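Local coordinates for competence damage-inducible protein A (Klebsiella pneumoniae subsp. pneumoniae MGH 78578, PDB 5V01) that is of unknown function but belongs to the CinA family, some of whose members are nicotinamide-nucleotide amidases, at residues A23-L26 with I27-W31; G123-A126 with G127-W130; A132-R136 with G137-T141. One frame throughout, in Å; residues are numbered along the deposited sequence. Where two conformers were deposited one is given.

Contact 1: A23-L26 with I27-W31; sequences ARAL and IARGW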
ATOM      1  N   ALA A  23      -4.017  16.884  -2.659  1.00 12.87           N
ATOM      2  CA  ALA A  23      -5.318  16.557  -3.236  1.00 14.71           C
ATOM      3  C   ALA A  23      -5.923  17.729  -4.010  1.00 15.46           C
ATOM      4  O   ALA A  23      -6.390  17.566  -5.140  1.00 15.47           O
ATOM      5  CB  ALA A  23      -6.260  16.106  -2.156  1.00 14.91           C
ATOM      6  N   ARG A  24      -5.913  18.917  -3.407  0.50 15.53           N
ATOM      7  CA  ARG A  24      -6.499  20.081  -4.061  0.50 17.30           C
ATOM      8  C   ARG A  24      -5.802  20.411  -5.376  0.50 17.61           C
ATOM      9  O   ARG A  24      -6.451  20.734  -6.367  0.50 19.30           O
ATOM     10  CB  ARG A  24      -6.471  21.289  -3.131  0.50 20.49           C
ATOM     11  CG  ARG A  24      -7.828  21.655  -2.588  0.50 25.34           C
ATOM     12  CD  ARG A  24      -7.712  22.750  -1.546  0.50 25.20           C
ATOM     13  NE  ARG A  24      -6.984  22.276  -0.375  0.50 24.24           N
ATOM     14  CZ  ARG A  24      -5.870  22.831   0.086  0.50 21.18           C
ATOM     15  NH1 ARG A  24      -5.356  23.907  -0.503  0.50 21.12           N
ATOM     16  NH2 ARG A  24      -5.282  22.317   1.150  0.50 18.34           N
ATOM     17  N   ALA A  25      -4.475  20.335  -5.373  1.00 16.42           N
ATOM     18  CA  ALA A  25      -3.691  20.664  -6.560  1.00 16.96           C
ATOM     19  C   ALA A  25      -3.909  19.639  -7.671  1.00 15.57           C
ATOM     20  O   ALA A  25      -4.063  20.004  -8.833  1.00 19.44           O
ATOM     21  CB  ALA A  25      -2.233  20.775  -6.196  1.00 15.92           C
ATOM     22  N   LEU A  26      -3.935  18.350  -7.306  1.00 15.58           N
ATOM     23  CA  LEU A  26      -4.233  17.312  -8.289  1.00 15.72           C
ATOM     24  C   LEU A  26      -5.631  17.468  -8.880  1.00 17.17           C
ATOM     25  O   LEU A  26      -5.796  17.410 -10.098  1.00 18.04           O
ATOM     26  CB  LEU A  26      -4.079  15.918  -7.689  1.00 14.86           C
ATOM     27  CG  LEU A  26      -2.652  15.496  -7.350  1.00 13.42           C
ATOM     28  CD1 LEU A  26      -2.718  14.237  -6.483  1.00 14.84           C
ATOM     29  CD2 LEU A  26      -1.814  15.240  -8.596  1.00 15.23           C
ATOM     30  N   ILE A  27      -6.621  17.670  -8.013  1.00 16.71           N
ATOM     31  CA  ILE A  27      -8.017  17.800  -8.449  1.00 17.54           C
ATOM     32  C   ILE A  27      -8.190  19.032  -9.339  1.00 19.29           C
ATOM     33  O   ILE A  27      -8.865  18.952 -10.367  1.00 22.56           O
ATOM     34  CB  ILE A  27      -8.981  17.811  -7.242  1.00 18.84           C
ATOM     35  CG1 ILE A  27      -8.997  16.426  -6.583  1.00 18.52           C
ATOM     36  CG2 ILE A  27     -10.401  18.184  -7.655  1.00 20.44           C
ATOM     37  CD1 ILE A  27      -9.593  16.438  -5.205  1.00 19.15           C
ATOM     38  N   ALA A  28      -7.523  20.137  -8.982  1.00 19.61           N
ATOM     39  CA  ALA A  28      -7.592  21.368  -9.779  1.00 20.39           C
ATOM     40  C   ALA A  28      -7.080  21.174 -11.208  1.00 22.57           C
ATOM     41  O   ALA A  28      -7.577  21.845 -12.133  1.00 25.33           O
ATOM     42  CB  ALA A  28      -6.846  22.497  -9.089  1.00 20.66           C
ATOM     43  N   ARG A  29      -6.122  20.251 -11.384  1.00 21.49           N
ATOM     44  CA  ARG A  29      -5.529  20.013 -12.711  1.00 17.65           C
ATOM     45  C   ARG A  29      -6.106  18.812 -13.437  1.00 20.57           C
ATOM     46  O   ARG A  29      -5.789  18.600 -14.597  1.00 25.59           O
ATOM     47  CB  ARG A  29      -4.020  19.841 -12.570  1.00 21.42           C
ATOM     48  CG  ARG A  29      -3.373  21.133 -12.151  1.00 22.39           C
ATOM     49  CD  ARG A  29      -1.943  20.950 -11.746  1.00 23.80           C
ATOM     50  NE  ARG A  29      -1.342  22.241 -11.409  1.00 25.97           N
ATOM     51  CZ  ARG A  29      -1.600  22.943 -10.302  1.00 23.59           C
ATOM     52  NH1 ARG A  29      -2.458  22.506  -9.363  1.00 27.41           N
ATOM     53  NH2 ARG A  29      -0.990  24.093 -10.125  1.00 26.08           N
ATOM     54  N   GLY A  30      -6.932  18.020 -12.754  1.00 20.33           N
ATOM     55  CA  GLY A  30      -7.475  16.792 -13.299  1.00 20.82           C
ATOM     56  C   GLY A  30      -6.397  15.746 -13.439  1.00 20.34           C
ATOM     57  O   GLY A  30      -6.456  14.927 -14.348  1.00 25.43           O
ATOM     58  N   TRP A  31      -5.418  15.765 -12.523  1.00 17.74           N
ATOM     59  CA  TRP A  31      -4.319  14.780 -12.536  1.00 16.05           C
ATOM     60  C   TRP A  31      -4.528  13.690 -11.505  1.00 15.49           C
ATOM     61  O   TRP A  31      -5.120  13.913 -10.454  1.00 16.40           O
ATOM     62  CB  TRP A  31      -2.971  15.447 -12.294  1.00 17.10           C
ATOM     63  CG  TRP A  31      -2.535  16.412 -13.373  1.00 18.22           C
ATOM     64  CD1 TRP A  31      -3.063  16.557 -14.602  1.00 20.54           C
ATOM     65  CD2 TRP A  31      -1.461  17.358 -13.278  1.00 17.95           C
ATOM     66  NE1 TRP A  31      -2.396  17.548 -15.292  1.00 20.64           N
ATOM     67  CE2 TRP A  31      -1.398  18.044 -14.499  1.00 19.07           C
ATOM     68  CE3 TRP A  31      -0.538  17.676 -12.279  1.00 18.74           C
ATOM     69  CZ2 TRP A  31      -0.461  19.047 -14.748  1.00 18.71           C
ATOM     70  CZ3 TRP A  31       0.396  18.666 -12.524  1.00 21.63           C
ATOM     71  CH2 TRP A  31       0.429  19.335 -13.751  1.00 20.94           C
TER
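Arg29 runs its side chain back alongside Ala25, one turn earlier in helix 15-29, and brings the guanidinium edge to Ala25 O. Its chain runs extended from CG to NE, with CG beside the backbone N (chi1 -68°), and this carries the guanidinium back along the helix. Arg29 NH1 then donates to Ala25 O at 3.0 Å. The oxygen lies close to the guanidinium plane. Arg29 NH1 also comes 3.6 Å from Ala25 CB. The same oxygen, Ala25 O, takes the backbone N-H of Arg29, with Arg29 N at 3.3 Å, and the two donors reach it from opposite faces of the carbonyl plane. Arg29 CB lies over the centre of one face of the Trp31 ring, 3.6 Å above the plane.

The helix ends here in a Schellman motif. Gly30 is the first residue to leave the helix, with positive phi (70°). Trp31 N reaches back to Leu26 O at 3.0 Å, and Gly30 N bonds to Ile27 O at 3.2 Å. The turn out of the helix brings Trp31 CB to 3.9 Å from Leu26 CD2, and these two side chains cross at about a right angle. Leu26 and Trp31 both pack on Ile107 of strand 107-113 and on Leu169 of helix 150-169, which places the helix end against both elements.

Backbone carbonyls from Ala23 to Leu26 accept all the hydrogen bonds across the contact. The guanidinium, close to the C-terminal end of the helix, would probably ease the partial negative charge gathered there.

Contact 2: G123-A126 with G127-W130; sequences GTPA and GTVW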
ATOM      1  N   GLY A 123      27.050  -1.578   2.189  1.00 40.72           N
ATOM      2  CA  GLY A 123      27.488  -0.517   3.105  1.00 38.69           C
ATOM      3  C   GLY A 123      26.637   0.745   3.133  1.00 38.03           C
ATOM      4  O   GLY A 123      26.967   1.686   3.856  1.00 41.45           O
ATOM      5  N   THR A 124      25.541   0.779   2.372  1.00 38.15           N
ATOM      6  CA  THR A 124      24.640   1.933   2.391  1.00 34.40           C
ATOM      7  C   THR A 124      24.081   2.097   3.815  1.00 31.91           C
ATOM      8  O   THR A 124      23.527   1.135   4.366  1.00 30.48           O
ATOM      9  CB  THR A 124      23.485   1.775   1.380  1.00 33.59           C
ATOM     10  OG1 THR A 124      24.016   1.630   0.057  1.00 32.96           O
ATOM     11  CG2 THR A 124      22.558   2.992   1.404  1.00 35.32           C
ATOM     12  N   PRO A 125      24.238   3.294   4.421  1.00 32.57           N
ATOM     13  CA  PRO A 125      23.772   3.485   5.800  1.00 33.86           C
ATOM     14  C   PRO A 125      22.267   3.327   5.979  1.00 30.34           C
ATOM     15  O   PRO A 125      21.490   3.711   5.090  1.00 30.15           O
ATOM     16  CB  PRO A 125      24.157   4.936   6.112  1.00 33.37           C
ATOM     17  CG  PRO A 125      25.178   5.308   5.107  1.00 36.75           C
ATOM     18  CD  PRO A 125      24.860   4.522   3.885  1.00 34.72           C
ATOM     19  N   ALA A 126      21.867   2.773   7.123  1.00 34.25           N
ATOM     20  CA  ALA A 126      20.466   2.782   7.545  1.00 31.11           C
ATOM     21  C   ALA A 126      19.970   4.222   7.535  1.00 27.42           C
ATOM     22  O   ALA A 126      20.688   5.133   7.932  1.00 31.20           O
ATOM     23  CB  ALA A 126      20.310   2.182   8.937  1.00 37.39           C
ATOM     24  N   GLY A 127      18.762   4.414   7.034  1.00 25.47           N
ATOM     25  CA  GLY A 127      18.189   5.740   6.902  1.00 24.97           C
ATOM     26  C   GLY A 127      18.271   6.314   5.496  1.00 21.23           C
ATOM     27  O   GLY A 127      17.648   7.338   5.212  1.00 22.73           O
ATOM     28  N   THR A 128      19.024   5.664   4.612  1.00 20.98           N
ATOM     29  CA  THR A 128      19.146   6.106   3.233  1.00 19.96           C
ATOM     30  C   THR A 128      17.902   5.728   2.441  1.00 18.02           C
ATOM     31  O   THR A 128      17.529   4.563   2.397  1.00 18.21           O
ATOM     32  CB  THR A 128      20.345   5.466   2.538  1.00 21.15           C
ATOM     33  OG1 THR A 128      21.545   5.707   3.293  1.00 24.35           O
ATOM     34  CG2 THR A 128      20.502   6.018   1.114  1.00 23.40           C
ATOM     35  N   VAL A 129      17.280   6.720   1.806  1.00 17.12           N
ATOM     36  CA  VAL A 129      16.043   6.510   1.055  1.00 14.43           C
ATOM     37  C   VAL A 129      16.126   7.243  -0.282  1.00 14.43           C
ATOM     38  O   VAL A 129      16.472   8.439  -0.310  1.00 16.18           O
ATOM     39  CB  VAL A 129      14.799   6.988   1.832  1.00 15.46           C
ATOM     40  CG1 VAL A 129      13.529   6.668   1.040  1.00 14.61           C
ATOM     41  CG2 VAL A 129      14.737   6.377   3.228  1.00 17.57           C
ATOM     42  N   TRP A 130      15.854   6.522  -1.367  1.00 13.74           N
ATOM     43  CA  TRP A 130      15.719   7.077  -2.701  1.00 13.57           C
ATOM     44  C   TRP A 130      14.258   7.335  -3.062  1.00 12.66           C
ATOM     45  O   TRP A 130      13.375   6.528  -2.741  1.00 12.78           O
ATOM     46  CB  TRP A 130      16.354   6.162  -3.759  1.00 14.05           C
ATOM     47  CG  TRP A 130      17.836   6.338  -3.937  1.00 15.19           C
ATOM     48  CD1 TRP A 130      18.835   5.577  -3.384  1.00 16.21           C
ATOM     49  CD2 TRP A 130      18.476   7.324  -4.741  1.00 16.52           C
ATOM     50  NE1 TRP A 130      20.060   6.044  -3.783  1.00 17.98           N
ATOM     51  CE2 TRP A 130      19.876   7.109  -4.629  1.00 16.89           C
ATOM     52  CE3 TRP A 130      18.013   8.358  -5.560  1.00 16.79           C
ATOM     53  CZ2 TRP A 130      20.816   7.903  -5.301  1.00 18.94           C
ATOM     54  CZ3 TRP A 130      18.954   9.155  -6.213  1.00 17.59           C
ATOM     55  CH2 TRP A 130      20.333   8.913  -6.088  1.00 18.06           C
TER
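Thr128 meets Pro125 and Thr124 across a type II beta turn that runs from Pro125 to Thr128 and leads into strand 128-135. Thr128 CB lies 3.3 Å from Pro125 O and 3.5 Å from Thr124 CG2. From there the side chain forks. OG1 stands beside the backbone N (chi1 -55°), which turns the hydroxyl back toward the start of the turn. Thr128 OG1 donates to Pro125 O at 2.7 Å. The same Thr128 OG1 lies 3.6 Å from Pro125 CD. On the other branch, Thr128 CG2 meets Thr124 CG2 at 3.7 Å, methyl to methyl. The two threonine side chains cross at about a right angle.

The backbone N of Thr128 closes the turn on the same acceptor, with an N-H...O angle of 149°. Hydroxyl and amide approach Pro125 O from one face of its carbonyl plane, so a single residue grips this oxygen twice. Gly127 takes the third position of the turn with positive phi (100°), where a CB would clash with Ala126 O.

Around the turn, Gly127 shares backbone hydrogen bonds with Tyr114 and Phe146, just past the ends of strands 107-113 and 138-145. The Thr128 side chain also rests on Arg143 and Cys145 of strand 138-145. Thr124 OG1 is hydrogen-bonded to Asp122 OD1, while Thr124 CG2 lies 3.5 Å from Thr128 OG1.

Contact 3: A132-R136 with G137-T141; sequences AWNFR and GQTET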
ATOM      1  N   ALA A 132      11.676   8.827  -6.364  1.00 11.26           N
ATOM      2  CA  ALA A 132      11.434   9.250  -7.744  1.00 12.68           C
ATOM      3  C   ALA A 132      10.053   9.865  -7.862  1.00 12.15           C
ATOM      4  O   ALA A 132       9.088   9.303  -7.313  1.00 12.51           O
ATOM      5  CB  ALA A 132      11.546   8.082  -8.697  1.00 14.40           C
ATOM      6  N   TRP A 133       9.953  11.002  -8.546  1.00 12.82           N
ATOM      7  CA  TRP A 133       8.679  11.615  -8.887  1.00 12.92           C
ATOM      8  C   TRP A 133       8.666  11.668 -10.407  1.00 13.35           C
ATOM      9  O   TRP A 133       9.545  12.303 -11.021  1.00 15.56           O
ATOM     10  CB  TRP A 133       8.525  13.022  -8.286  1.00 13.78           C
ATOM     11  CG  TRP A 133       8.660  13.106  -6.824  1.00 12.79           C
ATOM     12  CD1 TRP A 133       7.624  13.211  -5.897  1.00 12.29           C
ATOM     13  CD2 TRP A 133       9.869  13.183  -6.068  1.00 13.51           C
ATOM     14  NE1 TRP A 133       8.137  13.320  -4.642  1.00 13.44           N
ATOM     15  CE2 TRP A 133       9.504  13.297  -4.705  1.00 12.68           C
ATOM     16  CE3 TRP A 133      11.235  13.209  -6.402  1.00 13.55           C
ATOM     17  CZ2 TRP A 133      10.450  13.404  -3.682  1.00 12.90           C
ATOM     18  CZ3 TRP A 133      12.160  13.314  -5.386  1.00 14.45           C
ATOM     19  CH2 TRP A 133      11.773  13.425  -4.050  1.00 14.18           C
ATOM     20  N   ASN A 134       7.719  10.970 -11.013  1.00 14.07           N
ATOM     21  CA  ASN A 134       7.624  10.768 -12.443  1.00 16.14           C
ATOM     22  C   ASN A 134       6.337  11.443 -12.914  1.00 15.35           C
ATOM     23  O   ASN A 134       5.254  10.986 -12.588  1.00 16.36           O
ATOM     24  CB  ASN A 134       7.697   9.271 -12.730  1.00 16.42           C
ATOM     25  CG  ASN A 134       7.561   8.914 -14.188  1.00 17.91           C
ATOM     26  OD1 ASN A 134       7.087   9.699 -15.005  1.00 20.16           O
ATOM     27  ND2 ASN A 134       7.939   7.678 -14.508  1.00 20.22           N
ATOM     28  N   PHE A 135       6.469  12.561 -13.640  1.00 18.52           N
ATOM     29  CA  PHE A 135       5.341  13.301 -14.185  1.00 18.66           C
ATOM     30  C   PHE A 135       5.290  12.971 -15.674  1.00 20.04           C
ATOM     31  O   PHE A 135       6.096  13.481 -16.453  1.00 24.93           O
ATOM     32  CB  PHE A 135       5.526  14.822 -13.951  1.00 19.42           C
ATOM     33  CG  PHE A 135       4.474  15.685 -14.600  1.00 19.45           C
ATOM     34  CD1 PHE A 135       3.128  15.497 -14.382  1.00 23.62           C
ATOM     35  CD2 PHE A 135       4.862  16.743 -15.393  1.00 21.80           C
ATOM     36  CE1 PHE A 135       2.168  16.301 -14.986  1.00 24.84           C
ATOM     37  CE2 PHE A 135       3.918  17.558 -16.004  1.00 23.96           C
ATOM     38  CZ  PHE A 135       2.568  17.314 -15.828  1.00 23.02           C
ATOM     39  N   ARG A 136       4.355  12.112 -16.062  1.00 20.99           N
ATOM     40  CA  ARG A 136       4.106  11.764 -17.464  1.00 22.92           C
ATOM     41  C   ARG A 136       5.366  11.325 -18.221  1.00 25.01           C
ATOM     42  O   ARG A 136       5.504  11.607 -19.407  1.00 33.98           O
ATOM     43  CB  ARG A 136       3.407  12.941 -18.171  1.00 26.20           C
ATOM     44  CG  ARG A 136       2.039  13.239 -17.587  1.00 24.66           C
ATOM     45  CD  ARG A 136       1.301  14.385 -18.258  1.00 26.84           C
ATOM     46  NE  ARG A 136      -0.126  14.339 -17.936  1.00 28.50           N
ATOM     47  CZ  ARG A 136      -1.003  15.317 -18.170  1.00 28.71           C
ATOM     48  NH1 ARG A 136      -0.619  16.463 -18.728  1.00 31.52           N
ATOM     49  NH2 ARG A 136      -2.283  15.149 -17.848  1.00 30.07           N
ATOM     50  N   GLY A 137       6.278  10.637 -17.528  1.00 25.68           N
ATOM     51  CA  GLY A 137       7.628  10.360 -18.067  1.00 28.30           C
ATOM     52  C   GLY A 137       8.773  11.231 -17.528  1.00 23.85           C
ATOM     53  O   GLY A 137       9.920  10.780 -17.493  1.00 39.54           O
ATOM     54  N   GLN A 138       8.510  12.488 -17.176  1.00 25.34           N
ATOM     55  CA  GLN A 138       9.614  13.363 -16.754  1.00 27.71           C
ATOM     56  C   GLN A 138       9.880  12.930 -15.296  1.00 29.16           C
ATOM     57  O   GLN A 138       9.036  13.158 -14.450  1.00 27.10           O
ATOM     58  CB  GLN A 138       9.261  14.866 -16.909  1.00 32.54           C
ATOM     59  CG  GLN A 138      10.299  15.719 -17.658  1.00 37.20           C
ATOM     60  CD  GLN A 138      10.459  15.332 -19.131  1.00 42.65           C
ATOM     61  OE1 GLN A 138       9.486  15.004 -19.815  1.00 47.90           O
ATOM     62  NE2 GLN A 138      11.688  15.375 -19.624  1.00 53.22           N
ATOM     63  N   THR A 139      11.013  12.257 -15.044  1.00 25.63           N
ATOM     64  CA  THR A 139      11.374  11.717 -13.708  1.00 22.83           C
ATOM     65  C   THR A 139      12.547  12.449 -13.072  1.00 21.08           C
ATOM     66  O   THR A 139      13.598  12.626 -13.699  1.00 26.03           O
ATOM     67  CB  THR A 139      11.712  10.205 -13.746  1.00 23.84           C
ATOM     68  OG1 THR A 139      10.605   9.495 -14.301  1.00 24.64           O
ATOM     69  CG2 THR A 139      11.983   9.634 -12.335  1.00 21.94           C
ATOM     70  N   GLU A 140      12.340  12.900 -11.847  1.00 19.88           N
ATOM     71  CA  GLU A 140      13.383  13.446 -11.010  1.00 20.04           C
ATOM     72  C   GLU A 140      13.581  12.521  -9.831  1.00 15.93           C
ATOM     73  O   GLU A 140      12.608  11.907  -9.344  1.00 15.51           O
ATOM     74  CB  GLU A 140      12.973  14.826 -10.483  1.00 23.94           C
ATOM     75  CG  GLU A 140      12.932  15.916 -11.525  1.00 31.66           C
ATOM     76  CD  GLU A 140      12.008  17.085 -11.192  1.00 45.28           C
ATOM     77  OE1 GLU A 140      11.506  17.222 -10.049  1.00 51.38           O
ATOM     78  OE2 GLU A 140      11.789  17.899 -12.111  1.00 62.19           O
ATOM     79  N   THR A 141      14.807  12.442  -9.339  1.00 16.10           N
ATOM     80  CA  THR A 141      15.129  11.587  -8.214  1.00 16.43           C
ATOM     81  C   THR A 141      15.865  12.350  -7.132  1.00 16.48           C
ATOM     82  O   THR A 141      16.459  13.400  -7.386  1.00 19.33           O
ATOM     83  CB  THR A 141      16.000  10.396  -8.641  1.00 16.54           C
ATOM     84  OG1 THR A 141      17.259  10.909  -9.133  1.00 21.79           O
ATOM     85  CG2 THR A 141      15.285   9.566  -9.693  1.00 18.99           C
TER
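Gly137 donates its backbone N to Asn134 OD1 at the tip of a beta hairpin, where a type I' turn from Phe135 to Gln138 joins strands 128-135 and 138-145. Gly137 N lies 2.8 Å from Asn134 OD1, in the carbonyl plane of the amide. Asn134 CG is anti to its own N (chi1 178°), which brings OD1 to the Gly137 N-H; the bond is bent, 135° at the hydrogen. Gly137 has positive phi (102°), and a CB there would strike Arg136 O.

Gln138 pairs with Phe135 through two backbone bonds. Gln138 N lies 2.7 Å from Phe135 O and well above the plane of that carbonyl. Its side chain is on the same face of the sheet as Phe135, whose ring stacks with Trp172.

Thr139 faces Asn134 in a non-hydrogen-bonded pair. Thr139 OG1 sits 3.1 Å from Asn134 CG. The N-H direction of Asn134 ND2 is poor for a bond to this hydroxyl, and ND2 makes a weak hydrogen bond to Ser96 OG. Thr139 CG2 lies 4.0 Å from Ala132 CB, on the face covered by helix 89-103.

Glu140 and Trp133 form the next hydrogen-bonded pair. The indole packs against helix 150-169, on Tyr160 and Ala164, and donates NE1 to Ala161 O. Lys168 makes a salt bridge with Glu140 OE1 and a cation-pi contact with the indole.

Thr141 ends the segment opposite Ala132. Thr141 OG1 bonds to Glu89 OE2, while the methyl Thr141 CG2 comes 4.1 Å from Ala132 CB.

In the fold
Contacts 2 and 3 both use strand 128-135: contact 2 marks its entry and contact 3 its exit into the strand outermost within this chain, 138-145. Contact 1 closes helix 15-29 and lies about 32 Å, centre to centre, from contact 2, across the middle of the chain. Contacts 1 and 3 touch where Trp31 CH2 meets Phe135 CZ at 3.6 Å. Each is partly buried, and contact 3 lies nearest the chain centre. All three use glycine with positive phi, but chemistry differs. Contact 1 ends a helix in a Schellman motif, with a guanidinium bonded to one carbonyl, contact 2 doubles donors on one oxygen, and contact 3 combines a strand ladder with a side-chain amide.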